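Long-range contacts in ATP-dependent DNA helicase PIF1 (Candida albicans, PDB 7OTJ), which probably couples ATP hydrolysis to 5'-3' unwinding of DNA, including G-quadruplex structures, and so helps keep the nuclear and mitochondrial genomes stable: residues Y261-T266 and A283-N288; L287-G292 and I314-R319; Q294-K299 and G308-V313; K401-V406 and T418-P423; E422-T427 and Q441-L446. All blocks are in the same frame, centred on the assembly; numbering follows the deposited sequence.

Contact 1. Residues Y261-T266 and A283-N288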
# COMPACT_ATOMS: atom_id res chain seq x y z
N TYR A 261 -1.53 18.38 -18.03
CA TYR A 261 -2.94 18.28 -17.67
C TYR A 261 -3.13 18.90 -16.30
O TYR A 261 -2.73 18.32 -15.29
CB TYR A 261 -3.40 16.82 -17.66
CG TYR A 261 -3.55 16.18 -19.01
CD1 TYR A 261 -4.55 16.57 -19.88
CD2 TYR A 261 -2.70 15.15 -19.41
CE1 TYR A 261 -4.71 15.98 -21.11
CE2 TYR A 261 -2.85 14.55 -20.65
CZ TYR A 261 -3.85 14.97 -21.49
OH TYR A 261 -4.01 14.38 -22.72
N ASN A 262 -3.74 20.08 -16.26
CA ASN A 262 -4.07 20.72 -15.00
C ASN A 262 -5.40 20.20 -14.48
O ASN A 262 -6.34 19.97 -15.26
CB ASN A 262 -4.12 22.24 -15.17
CG ASN A 262 -2.77 22.84 -15.49
OD1 ASN A 262 -1.75 22.45 -14.91
ND2 ASN A 262 -2.74 23.79 -16.42
N SER A 263 -5.47 20.00 -13.17
CA SER A 263 -6.70 19.53 -12.55
C SER A 263 -7.68 20.68 -12.35
O SER A 263 -7.29 21.82 -12.12
CB SER A 263 -6.40 18.88 -11.19
OG SER A 263 -5.95 19.85 -10.26
N VAL A 264 -8.96 20.35 -12.42
CA VAL A 264 -10.03 21.29 -12.12
C VAL A 264 -10.40 21.09 -10.66
O VAL A 264 -10.94 20.05 -10.29
CB VAL A 264 -11.24 21.10 -13.04
CG1 VAL A 264 -12.32 22.12 -12.70
CG2 VAL A 264 -10.82 21.20 -14.50
N ASP A 265 -10.09 22.08 -9.83
CA ASP A 265 -10.28 22.00 -8.39
C ASP A 265 -11.39 22.96 -7.97
O ASP A 265 -11.27 24.17 -8.19
CB ASP A 265 -8.98 22.33 -7.65
CG ASP A 265 -7.95 21.21 -7.77
OD1 ASP A 265 -8.26 20.18 -8.40
OD2 ASP A 265 -6.83 21.37 -7.23
N THR A 266 -12.46 22.42 -7.39
CA THR A 266 -13.57 23.21 -6.88
C THR A 266 -13.89 22.77 -5.46
O THR A 266 -13.41 21.75 -4.98
CB THR A 266 -14.81 23.08 -7.78
OG1 THR A 266 -15.13 21.70 -7.95
CG2 THR A 266 -14.54 23.69 -9.14
N ALA A 283 -4.63 12.00 -6.66
CA ALA A 283 -4.67 12.55 -8.01
C ALA A 283 -3.87 13.85 -8.04
O ALA A 283 -4.08 14.73 -7.19
CB ALA A 283 -6.11 12.81 -8.44
N PRO A 284 -2.96 14.02 -8.99
CA PRO A 284 -2.07 15.18 -8.96
C PRO A 284 -2.72 16.44 -9.49
O PRO A 284 -3.54 16.41 -10.41
CB PRO A 284 -0.90 14.75 -9.85
CG PRO A 284 -1.53 13.83 -10.83
CD PRO A 284 -2.59 13.07 -10.06
N GLN A 285 -2.33 17.57 -8.90
CA GLN A 285 -2.81 18.86 -9.39
C GLN A 285 -2.30 19.13 -10.81
O GLN A 285 -3.05 19.63 -11.66
CB GLN A 285 -2.39 19.97 -8.44
CG GLN A 285 -3.07 21.29 -8.75
CD GLN A 285 -2.44 22.44 -8.00
OE1 GLN A 285 -1.27 22.38 -7.62
NE2 GLN A 285 -3.21 23.50 -7.78
N VAL A 286 -1.03 18.83 -11.07
CA VAL A 286 -0.45 18.94 -12.41
C VAL A 286 0.07 17.57 -12.82
O VAL A 286 0.98 17.02 -12.18
CB VAL A 286 0.67 19.99 -12.46
CG1 VAL A 286 1.25 20.11 -13.86
CG2 VAL A 286 0.16 21.34 -11.97
N LEU A 287 -0.50 17.01 -13.89
CA LEU A 287 -0.12 15.71 -14.44
C LEU A 287 0.65 15.94 -15.73
O LEU A 287 0.06 16.32 -16.75
CB LEU A 287 -1.35 14.83 -14.67
CG LEU A 287 -1.12 13.46 -15.31
CD1 LEU A 287 -0.17 12.62 -14.48
CD2 LEU A 287 -2.44 12.72 -15.51
N ASN A 288 1.96 15.72 -15.70
CA ASN A 288 2.82 15.90 -16.87
C ASN A 288 3.08 14.55 -17.52
O ASN A 288 3.57 13.63 -16.87
CB ASN A 288 4.14 16.57 -16.48
CG ASN A 288 3.95 17.95 -15.89
OD1 ASN A 288 3.65 18.91 -16.60
ND2 ASN A 288 4.14 18.07 -14.58
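Tyr261 O accepts two hydrogen bonds. Across the contact Leu287 N reaches Tyr261 O at 2.9 Å, almost straight (174° at the hydrogen). The other bond comes from Gln441 NE2 on strand 435-446. Tyr261 N returns a bond to Leu287 O, so the two residues form an antiparallel hydrogen-bonded pair. Asn262 and Val286 follow as a non-hydrogen-bonded pair, and Ser263 N then reaches Gln285 O at 2.9 Å.

On one face of the sheet Tyr261 CB and Leu287 CB lie 4.1 Å apart. Both residues are buried. The Tyr261 ring meets that of Phe442, and its hydroxyl is hydrogen-bonded to Lys402 O. On the face of Asn262 and Val286 the two side chains run alongside each other and point the same way. Asn262 OD1 rests 3.7 Å from Val286 CG2 there, in an exposed position.

Ser263 OG sits between its own backbone N and carbonyl carbon (chi1 67°). From there Ser263 OG bonds to Asp265 OD1 at 3.0 Å, approaching from above the carboxylate plane. Ser263 OG also packs 3.6 Å from Gln285 CG, at the base of an extended chain. The other carboxylate oxygen, Asp265 OD2, makes a salt bridge with Arg439. The arrangement is an antiparallel strand pair in the curled sheet, consistent with the SH3-like 2B domain of Pif1 helicases.

Contact 2. Residues L287-G292 and I314-R319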
# COMPACT_ATOMS: atom_id res chain seq x y z
N LEU A 287 -0.50 17.01 -13.89
CA LEU A 287 -0.12 15.71 -14.44
C LEU A 287 0.65 15.94 -15.73
O LEU A 287 0.06 16.32 -16.75
CB LEU A 287 -1.35 14.83 -14.67
CG LEU A 287 -1.12 13.46 -15.31
CD1 LEU A 287 -0.17 12.62 -14.48
CD2 LEU A 287 -2.44 12.72 -15.51
N ASN A 288 1.96 15.72 -15.70
CA ASN A 288 2.82 15.90 -16.87
C ASN A 288 3.08 14.55 -17.52
O ASN A 288 3.57 13.63 -16.87
CB ASN A 288 4.14 16.57 -16.48
CG ASN A 288 3.95 17.95 -15.89
OD1 ASN A 288 3.65 18.91 -16.60
ND2 ASN A 288 4.14 18.07 -14.58
N LEU A 289 2.78 14.45 -18.82
CA LEU A 289 2.89 13.19 -19.54
C LEU A 289 3.56 13.41 -20.88
O LEU A 289 3.21 14.34 -21.61
CB LEU A 289 1.52 12.54 -19.74
CG LEU A 289 0.74 12.09 -18.50
CD1 LEU A 289 -0.59 11.48 -18.90
CD2 LEU A 289 1.56 11.11 -17.68
N LYS A 290 4.54 12.56 -21.21
CA LYS A 290 5.06 12.46 -22.56
C LYS A 290 4.66 11.11 -23.15
O LYS A 290 3.97 10.31 -22.52
CB LYS A 290 6.59 12.60 -22.58
CG LYS A 290 7.09 14.01 -22.35
CD LYS A 290 8.60 14.07 -22.28
CE LYS A 290 9.08 15.49 -22.03
NZ LYS A 290 10.56 15.56 -21.87
N VAL A 291 5.11 10.86 -24.37
CA VAL A 291 4.88 9.56 -24.99
C VAL A 291 5.89 8.57 -24.43
O VAL A 291 7.10 8.83 -24.43
CB VAL A 291 4.96 9.66 -26.52
CG1 VAL A 291 4.67 8.30 -27.14
CG2 VAL A 291 3.98 10.71 -27.02
N GLY A 292 5.40 7.44 -23.93
CA GLY A 292 6.24 6.42 -23.33
C GLY A 292 6.51 6.59 -21.85
O GLY A 292 7.21 5.76 -21.27
N ILE A 314 0.94 5.72 -24.96
CA ILE A 314 1.36 5.58 -26.34
C ILE A 314 1.01 6.81 -27.17
O ILE A 314 1.79 7.20 -28.05
CB ILE A 314 0.73 4.31 -26.97
CG1 ILE A 314 0.72 3.17 -25.95
CG2 ILE A 314 1.49 3.92 -28.22
CD1 ILE A 314 -0.07 1.97 -26.41
N ASP A 315 -0.14 7.44 -26.93
CA ASP A 315 -0.56 8.58 -27.74
C ASP A 315 -1.44 9.51 -26.90
O ASP A 315 -1.87 9.16 -25.80
CB ASP A 315 -1.29 8.12 -29.00
CG ASP A 315 -1.22 9.13 -30.13
OD1 ASP A 315 -0.52 10.15 -29.99
OD2 ASP A 315 -1.87 8.89 -31.18
N PHE A 316 -1.70 10.71 -27.45
CA PHE A 316 -2.67 11.66 -26.88
C PHE A 316 -3.49 12.25 -28.03
O PHE A 316 -3.09 13.25 -28.62
CB PHE A 316 -2.01 12.79 -26.11
CG PHE A 316 -1.00 12.36 -25.10
CD1 PHE A 316 0.34 12.25 -25.44
CD2 PHE A 316 -1.37 12.14 -23.78
CE1 PHE A 316 1.28 11.88 -24.51
CE2 PHE A 316 -0.43 11.77 -22.84
CZ PHE A 316 0.89 11.64 -23.21
N VAL A 317 -4.63 11.63 -28.35
CA VAL A 317 -5.71 12.37 -29.00
C VAL A 317 -7.00 11.59 -28.79
O VAL A 317 -7.02 10.36 -28.84
CB VAL A 317 -5.42 12.61 -30.51
CG1 VAL A 317 -5.23 11.29 -31.26
CG2 VAL A 317 -6.52 13.45 -31.14
N ASP A 318 -8.08 12.33 -28.48
CA ASP A 318 -9.43 11.82 -28.71
C ASP A 318 -10.36 13.02 -28.87
O ASP A 318 -10.72 13.65 -27.87
CB ASP A 318 -9.89 10.92 -27.58
CG ASP A 318 -11.35 10.51 -27.73
OD1 ASP A 318 -11.69 9.84 -28.72
OD2 ASP A 318 -12.16 10.87 -26.84
N ARG A 319 -10.75 13.34 -30.10
CA ARG A 319 -11.95 14.16 -30.23
C ARG A 319 -13.19 13.29 -30.37
O ARG A 319 -13.96 13.43 -31.32
CB ARG A 319 -11.81 15.12 -31.41
CG ARG A 319 -10.73 16.17 -31.27
CD ARG A 319 -10.71 17.06 -32.51
NE ARG A 319 -9.67 18.08 -32.46
CZ ARG A 319 -9.42 18.94 -33.43
NH1 ARG A 319 -10.12 18.95 -34.55
NH2 ARG A 319 -8.43 19.82 -33.28
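Phe316 pushes the far end of its ring against Leu289, Lys290 and Val291, and this is the tightly packed part of the contact. Its CG is anti to the carbonyl carbon (chi1 -50°), which sends the ring toward the other segment. Phe316 CZ lies 3.6 Å from Leu289 CB. The Leu289 side chain crosses the phenyl group at about a right angle, and its CD1 meets the ring edge in plane, 4.0 Å from Phe316 CE2. Lys290 O also lies at the edge, 3.4 Å from Phe316 CZ. Val291 CG2 completes this side of the ring at 3.9 Å from Phe316 CE1. Strand 259-267 and Pro404 add further cover, so the ring is buried.

The Val291-Ile314 end is the solvent side. Val291 is exposed, and its CG1 rests on the main chain at Ile314 O, 3.2 Å away. The Ile314 side chain points away from Val291. Asp315 also points away, and makes a weak bond back to Phe316 N. Lys290 turns its chain out of the contact, where NZ is held by Ile254 O and Leu251 O.

The two segments are not hydrogen-bonded to each other. Their backbones pair elsewhere: Leu289 with Val259, Gly292 with Val313, and Ile314 and Asp315 with Leu405. The Phe316 ring thus bridges strands 286-289 and 310-316 of one curled antiparallel sheet. This is consistent with the core of the small SH3-like barrel of a Pif1 2B domain.

Contact 3. Residues Q294-K299 and G308-V313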
# COMPACT_ATOMS: atom_id res chain seq x y z
N GLN A 294 6.33 6.25 -18.02
CA GLN A 294 5.79 5.27 -17.09
C GLN A 294 4.68 5.89 -16.24
O GLN A 294 4.81 7.00 -15.73
CB GLN A 294 6.91 4.75 -16.19
CG GLN A 294 6.66 3.38 -15.60
CD GLN A 294 6.80 2.27 -16.63
OE1 GLN A 294 7.21 2.50 -17.76
NE2 GLN A 294 6.45 1.06 -16.23
N VAL A 295 3.58 5.14 -16.06
CA VAL A 295 2.43 5.64 -15.32
C VAL A 295 1.82 4.51 -14.50
O VAL A 295 2.04 3.32 -14.76
CB VAL A 295 1.32 6.23 -16.22
CG1 VAL A 295 1.76 7.54 -16.86
CG2 VAL A 295 0.90 5.22 -17.26
N MET A 296 1.03 4.90 -13.51
CA MET A 296 0.32 3.97 -12.65
C MET A 296 -1.13 4.42 -12.52
O MET A 296 -1.39 5.57 -12.19
CB MET A 296 0.96 3.87 -11.27
CG MET A 296 0.04 3.31 -10.20
SD MET A 296 0.86 3.07 -8.61
CE MET A 296 -0.44 3.55 -7.49
N CYS A 297 -2.05 3.50 -12.78
CA CYS A 297 -3.47 3.78 -12.57
C CYS A 297 -3.76 3.90 -11.08
O CYS A 297 -3.25 3.13 -10.26
CB CYS A 297 -4.31 2.67 -13.19
SG CYS A 297 -6.08 2.90 -13.01
N ILE A 298 -4.59 4.88 -10.71
CA ILE A 298 -4.88 5.10 -9.30
C ILE A 298 -6.37 4.96 -8.99
O ILE A 298 -6.83 5.45 -7.96
CB ILE A 298 -4.34 6.46 -8.83
CG1 ILE A 298 -5.05 7.60 -9.57
CG2 ILE A 298 -2.84 6.54 -9.04
CD1 ILE A 298 -4.64 8.98 -9.12
N LYS A 299 -7.13 4.28 -9.85
CA LYS A 299 -8.53 3.99 -9.59
C LYS A 299 -8.83 2.57 -10.03
O LYS A 299 -8.27 2.08 -11.02
CB LYS A 299 -9.46 4.97 -10.32
CG LYS A 299 -10.94 4.72 -10.08
CD LYS A 299 -11.81 5.87 -10.57
CE LYS A 299 -11.63 7.12 -9.72
NZ LYS A 299 -12.15 6.99 -8.32
N GLY A 308 -3.20 0.87 -8.77
CA GLY A 308 -1.85 0.36 -8.68
C GLY A 308 -1.31 -0.24 -9.95
O GLY A 308 -0.09 -0.43 -10.06
N THR A 309 -2.17 -0.54 -10.92
CA THR A 309 -1.73 -1.16 -12.17
C THR A 309 -0.78 -0.24 -12.92
O THR A 309 -1.07 0.94 -13.13
CB THR A 309 -2.93 -1.50 -13.05
OG1 THR A 309 -3.85 -2.32 -12.32
CG2 THR A 309 -2.49 -2.23 -14.30
N LEU A 310 0.35 -0.79 -13.35
CA LEU A 310 1.33 -0.01 -14.10
C LEU A 310 1.01 -0.09 -15.59
O LEU A 310 0.48 -1.08 -16.09
CB LEU A 310 2.75 -0.52 -13.84
CG LEU A 310 3.19 -0.52 -12.38
CD1 LEU A 310 4.60 -1.07 -12.22
CD2 LEU A 310 3.09 0.88 -11.80
N GLY A 311 1.34 0.99 -16.30
CA GLY A 311 1.01 1.09 -17.71
C GLY A 311 2.00 1.96 -18.44
O GLY A 311 2.98 2.45 -17.87
N LYS A 312 1.74 2.15 -19.73
CA LYS A 312 2.61 2.94 -20.59
C LYS A 312 1.76 3.70 -21.60
O LYS A 312 0.92 3.11 -22.28
CB LYS A 312 3.63 2.05 -21.30
CG LYS A 312 4.44 2.75 -22.39
CD LYS A 312 5.56 1.85 -22.88
CE LYS A 312 6.20 2.36 -24.17
NZ LYS A 312 5.32 2.20 -25.36
N VAL A 313 1.99 5.01 -21.68
CA VAL A 313 1.23 5.89 -22.55
C VAL A 313 1.81 5.85 -23.96
O VAL A 313 3.03 5.92 -24.14
CB VAL A 313 1.23 7.33 -22.00
CG1 VAL A 313 2.62 7.72 -21.55
CG2 VAL A 313 0.70 8.29 -23.04
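Val295 and Gly311 form the hydrogen-bonded pair at the middle of this contact, which joins antiparallel strands 294-297 and 310-316 of the curled sheet, within the 2B family region. Gly311 N is 2.9 Å from Val295 O, and the return bond from Val295 N to Gly311 O is longer at 3.3 Å. Farther along, Cys297 N bonds to Thr309 O at 2.8 Å, and Gly308 N to Cys297 O at 2.7 Å.

Two CA-H...O contacts support these bonds. Met296 CA lies 3.4 Å from Thr309 O, and Leu310 CA lies 3.5 Å from Val295 O.

Side-chain packing falls on both faces. Met296 and Leu310 share one, with Met296 CB 3.7 Å from Leu310 CD2. The Met296 chain is extended to SD and bends at chi3 (142°), which places Met296 CE 3.7 Å from Gly308 CA. On the other face Val295 CG2 packs on the Gly311 backbone, and the Val295 side chain also packs on Val406 of strand 404-409.

Thr309 OG1 is bonded to Val306 O, outside the pairing. The N-to-C directions of the short segments 294-297 and 310-313 are 130° apart, well off strictly antiparallel. The chemistry implies that main-chain bonds set the register, while the side chains mostly add apolar cover.

Contact 4. Residues K401-V406 and T418-P423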
# COMPACT_ATOMS: atom_id res chain seq x y z
N LYS A 401 -8.93 18.91 -24.42
CA LYS A 401 -9.18 18.35 -25.74
C LYS A 401 -8.79 16.88 -25.91
O LYS A 401 -9.32 16.23 -26.82
CB LYS A 401 -8.45 19.17 -26.82
CG LYS A 401 -9.05 20.54 -27.05
CD LYS A 401 -8.38 21.25 -28.21
CE LYS A 401 -9.03 22.60 -28.45
NZ LYS A 401 -8.34 23.35 -29.53
N LYS A 402 -7.90 16.33 -25.08
CA LYS A 402 -7.15 15.13 -25.46
C LYS A 402 -7.02 14.15 -24.30
O LYS A 402 -6.63 14.54 -23.19
CB LYS A 402 -5.75 15.49 -25.96
CG LYS A 402 -5.71 15.94 -27.41
CD LYS A 402 -4.33 16.51 -27.74
CE LYS A 402 -4.20 16.84 -29.22
NZ LYS A 402 -4.12 15.62 -30.07
N TYR A 403 -7.34 12.84 -24.56
CA TYR A 403 -7.13 11.87 -23.49
C TYR A 403 -5.86 11.05 -23.73
O TYR A 403 -5.50 10.77 -24.88
CB TYR A 403 -8.32 10.93 -23.36
CG TYR A 403 -9.59 11.59 -22.87
CD1 TYR A 403 -9.60 12.92 -22.47
CD2 TYR A 403 -10.78 10.88 -22.80
CE1 TYR A 403 -10.76 13.52 -22.01
CE2 TYR A 403 -11.94 11.47 -22.35
CZ TYR A 403 -11.92 12.79 -21.95
OH TYR A 403 -13.09 13.37 -21.50
N PRO A 404 -5.17 10.65 -22.67
CA PRO A 404 -4.02 9.74 -22.82
C PRO A 404 -4.45 8.36 -23.28
O PRO A 404 -5.47 7.82 -22.84
CB PRO A 404 -3.41 9.70 -21.41
CG PRO A 404 -3.91 10.92 -20.73
CD PRO A 404 -5.28 11.15 -21.29
N LEU A 405 -3.64 7.77 -24.16
CA LEU A 405 -3.80 6.38 -24.58
C LEU A 405 -2.74 5.56 -23.85
O LEU A 405 -1.54 5.75 -24.07
CB LEU A 405 -3.65 6.25 -26.09
CG LEU A 405 -3.87 4.85 -26.65
CD1 LEU A 405 -5.27 4.37 -26.32
CD2 LEU A 405 -3.64 4.85 -28.15
N VAL A 406 -3.18 4.66 -22.98
CA VAL A 406 -2.29 3.97 -22.05
C VAL A 406 -2.48 2.46 -22.19
O VAL A 406 -3.61 1.97 -22.19
CB VAL A 406 -2.51 4.42 -20.60
CG1 VAL A 406 -1.51 3.75 -19.68
CG2 VAL A 406 -2.41 5.93 -20.49
N THR A 418 -4.57 -2.05 -23.73
CA THR A 418 -4.54 -0.63 -24.01
C THR A 418 -5.95 -0.06 -23.91
O THR A 418 -6.90 -0.65 -24.44
CB THR A 418 -3.95 -0.36 -25.39
OG1 THR A 418 -2.68 -1.02 -25.50
CG2 THR A 418 -3.75 1.13 -25.61
N VAL A 419 -6.08 1.09 -23.24
CA VAL A 419 -7.37 1.71 -23.00
C VAL A 419 -7.20 3.23 -23.06
O VAL A 419 -6.10 3.76 -22.93
CB VAL A 419 -7.99 1.30 -21.64
CG1 VAL A 419 -8.46 -0.15 -21.67
CG2 VAL A 419 -6.98 1.51 -20.52
N VAL A 420 -8.32 3.91 -23.28
CA VAL A 420 -8.34 5.37 -23.31
C VAL A 420 -8.74 5.86 -21.92
O VAL A 420 -9.85 5.59 -21.44
CB VAL A 420 -9.31 5.89 -24.38
CG1 VAL A 420 -10.60 5.06 -24.40
CG2 VAL A 420 -9.61 7.36 -24.16
N VAL A 421 -7.84 6.59 -21.27
CA VAL A 421 -7.99 6.97 -19.87
C VAL A 421 -8.76 8.28 -19.80
O VAL A 421 -8.25 9.33 -20.20
CB VAL A 421 -6.63 7.09 -19.16
CG1 VAL A 421 -6.82 7.48 -17.71
CG2 VAL A 421 -5.86 5.79 -19.27
N GLU A 422 -9.98 8.23 -19.27
CA GLU A 422 -10.83 9.40 -19.10
C GLU A 422 -10.59 10.06 -17.74
O GLU A 422 -10.07 9.42 -16.82
CB GLU A 422 -12.30 9.00 -19.23
CG GLU A 422 -12.69 8.54 -20.63
CD GLU A 422 -14.18 8.30 -20.77
OE1 GLU A 422 -14.73 7.50 -19.99
OE2 GLU A 422 -14.80 8.92 -21.66
N PRO A 423 -10.94 11.34 -17.58
CA PRO A 423 -10.79 11.97 -16.27
C PRO A 423 -11.80 11.45 -15.27
O PRO A 423 -12.91 11.03 -15.62
CB PRO A 423 -11.02 13.46 -16.57
CG PRO A 423 -11.86 13.47 -17.80
CD PRO A 423 -11.40 12.29 -18.61
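Tyr403 lies along residues 420-423, and most of its side chain has partners there. CG sits beside the backbone N (chi1 -68°), which turns the ring toward the other segment. Tyr403 CB is 3.5 Å from Val421 O and 3.9 Å from Val420 CG2. Tyr403 CG is also near Val421 O. The Val420 methyl lies at the ring edge, near the plane. Tyr403 CE2 meets Glu422 CG at 3.5 Å, and CD2 lies near the same atom. Tyr403 CZ meets Pro423 CD at 3.4 Å, with CE1 close by. Pro423 CD stands over the ring face in a CH-pi contact, 3.9 Å from the Tyr403 centroid and 29° off the normal. At the tip, Tyr403 OH also touches Pro423 CD. The Phe442 ring packs against Tyr403 too.

Beyond the ring the backbones pair. Val421 N bonds to Pro404 O, and Val406 and Val419 exchange two bonds, the shorter from Val419 N to Val406 O at 2.8 Å. Val406 CG2 meets Val421 CG2 at 3.7 Å. Leu405 CD1 packs on the methyl of Thr418. The contact is the base of the beta hairpin of strands 404-409 and 416-420, with an aromatic ring lying on the chain that leaves it.

Contact 5. Residues E422-T427 and Q441-L446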
# COMPACT_ATOMS: atom_id res chain seq x y z
N GLU A 422 -9.98 8.23 -19.27
CA GLU A 422 -10.83 9.40 -19.10
C GLU A 422 -10.59 10.06 -17.74
O GLU A 422 -10.07 9.42 -16.82
CB GLU A 422 -12.30 9.00 -19.23
CG GLU A 422 -12.69 8.54 -20.63
CD GLU A 422 -14.18 8.30 -20.77
OE1 GLU A 422 -14.73 7.50 -19.99
OE2 GLU A 422 -14.80 8.92 -21.66
N PRO A 423 -10.94 11.34 -17.58
CA PRO A 423 -10.79 11.97 -16.27
C PRO A 423 -11.80 11.45 -15.27
O PRO A 423 -12.91 11.03 -15.62
CB PRO A 423 -11.02 13.46 -16.57
CG PRO A 423 -11.86 13.47 -17.80
CD PRO A 423 -11.40 12.29 -18.61
N GLU A 424 -11.40 11.48 -14.00
CA GLU A 424 -12.21 11.00 -12.89
C GLU A 424 -12.32 12.09 -11.84
O GLU A 424 -11.57 13.07 -11.85
CB GLU A 424 -11.61 9.74 -12.26
CG GLU A 424 -11.67 8.52 -13.14
CD GLU A 424 -13.09 8.14 -13.49
OE1 GLU A 424 -13.39 7.99 -14.69
OE2 GLU A 424 -13.91 8.01 -12.55
N GLN A 425 -13.28 11.92 -10.92
CA GLN A 425 -13.52 12.89 -9.86
C GLN A 425 -13.22 12.26 -8.50
O GLN A 425 -13.69 11.16 -8.20
CB GLN A 425 -14.95 13.41 -9.90
CG GLN A 425 -15.24 14.47 -8.84
CD GLN A 425 -16.71 14.81 -8.70
OE1 GLN A 425 -17.58 14.02 -9.04
NE2 GLN A 425 -16.99 16.01 -8.20
N TRP A 426 -12.44 12.98 -7.69
CA TRP A 426 -12.22 12.65 -6.29
C TRP A 426 -12.89 13.72 -5.44
O TRP A 426 -12.73 14.92 -5.71
CB TRP A 426 -10.73 12.57 -5.95
CG TRP A 426 -10.01 11.41 -6.60
CD1 TRP A 426 -9.69 10.21 -6.02
CD2 TRP A 426 -9.52 11.34 -7.94
NE1 TRP A 426 -9.03 9.41 -6.92
CE2 TRP A 426 -8.91 10.08 -8.11
CE3 TRP A 426 -9.53 12.23 -9.02
CZ2 TRP A 426 -8.33 9.68 -9.31
CZ3 TRP A 426 -8.95 11.83 -10.22
CH2 TRP A 426 -8.36 10.56 -10.35
N THR A 427 -13.64 13.30 -4.43
CA THR A 427 -14.44 14.21 -3.63
C THR A 427 -14.16 14.00 -2.15
O THR A 427 -14.02 12.85 -1.70
CB THR A 427 -15.94 14.03 -3.88
OG1 THR A 427 -16.32 12.68 -3.55
CG2 THR A 427 -16.28 14.31 -5.34
N GLN A 441 -9.33 14.97 -12.49
CA GLN A 441 -8.03 14.72 -13.09
C GLN A 441 -8.05 13.31 -13.67
O GLN A 441 -8.85 12.47 -13.25
CB GLN A 441 -6.91 14.86 -12.05
CG GLN A 441 -5.49 14.61 -12.57
CD GLN A 441 -5.04 15.67 -13.56
OE1 GLN A 441 -5.40 15.63 -14.74
NE2 GLN A 441 -4.25 16.62 -13.08
N PHE A 442 -7.18 13.07 -14.64
CA PHE A 442 -6.98 11.71 -15.10
C PHE A 442 -6.37 10.87 -13.98
O PHE A 442 -5.50 11.35 -13.25
CB PHE A 442 -6.07 11.70 -16.33
CG PHE A 442 -6.63 12.45 -17.50
CD1 PHE A 442 -7.44 11.81 -18.42
CD2 PHE A 442 -6.37 13.79 -17.67
CE1 PHE A 442 -7.97 12.50 -19.49
CE2 PHE A 442 -6.89 14.49 -18.74
CZ PHE A 442 -7.69 13.84 -19.65
N PRO A 443 -6.82 9.63 -13.81
CA PRO A 443 -6.32 8.80 -12.70
C PRO A 443 -4.96 8.19 -12.99
O PRO A 443 -4.78 6.97 -13.02
CB PRO A 443 -7.42 7.74 -12.58
CG PRO A 443 -7.91 7.58 -13.97
CD PRO A 443 -7.88 8.96 -14.58
N LEU A 444 -3.95 9.05 -13.16
CA LEU A 444 -2.61 8.60 -13.51
C LEU A 444 -1.57 9.41 -12.76
O LEU A 444 -1.76 10.60 -12.50
CB LEU A 444 -2.36 8.72 -15.02
CG LEU A 444 -3.26 7.94 -15.98
CD1 LEU A 444 -2.99 8.35 -17.42
CD2 LEU A 444 -3.07 6.44 -15.80
N ILE A 445 -0.48 8.74 -12.38
CA ILE A 445 0.72 9.37 -11.86
C ILE A 445 1.91 8.76 -12.57
O ILE A 445 1.89 7.58 -12.94
CB ILE A 445 0.85 9.20 -10.33
CG1 ILE A 445 0.83 7.73 -9.95
CG2 ILE A 445 -0.24 9.98 -9.59
CD1 ILE A 445 1.13 7.48 -8.51
N LEU A 446 2.94 9.57 -12.80
CA LEU A 446 4.17 9.05 -13.40
C LEU A 446 4.75 8.01 -12.45
O LEU A 446 5.16 8.35 -11.33
CB LEU A 446 5.20 10.16 -13.65
CG LEU A 446 4.91 11.20 -14.73
CD1 LEU A 446 5.96 12.31 -14.68
CD2 LEU A 446 4.88 10.56 -16.10
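Trp426 and Phe442 both place CG beside the backbone N (chi1 -68° and -62°), and this brings their rings onto the opposing segment. The setting is the beta hairpin of strands 424-429 and 435-446. Glu424 and Gln441 are a hydrogen-bonded antiparallel pair: Glu424 N reaches Gln441 O at 2.8 Å, and Gln441 N reaches Glu424 O at 3.0 Å.

The indole comes in edge-on. Trp426 CZ3 is 3.1 Å from Gln441 O, near the ring plane, and Trp426 CH2 is 3.7 Å from Pro443 CB. The Trp426 and Pro443 side chains cross at about a right angle. Lys299 adds a cation-pi contact to the same indole.

Phe442 lies alongside Pro423, whose CB stands 4.3 Å above the plane of the Phe442 ring, over its centre. Pro423 CD meets the rim atom Phe442 CE1 at 3.5 Å. Phe442 CD1 lies near the carbonyl carbon of Glu422.

Gln441 bends at chi2 (67°), and its OE1 takes a bond from Phe442 N at 3.1 Å. Its NE2 is bonded to Pro284 O. Pro443 then centres an inverse gamma turn, in which Leu444 N bonds to Phe442 O at 2.8 Å.

Overall arrangement
All five contacts belong to one curled antiparallel sheet. Contacts 2 and 4 are the nearest pair, with centres about 7 Å apart, and are joined by backbone bonds of Leu405 to Ile314 and Asp315. Contacts 1 and 5 have centres about 8 Å apart and are linked through Gln441. Met296 and Ile298 bond to Ile445 and Pro443, which ties contact 3 to contact 5. Phe442 brings contacts 1, 4 and 5 together. The sheet stands apart from the ATPase site: the side chain of Leu310 in contact 3 is about 14 Å from the bound ADP. The nearest atom of contact 5 is about 6 Å from the bound nucleic acid.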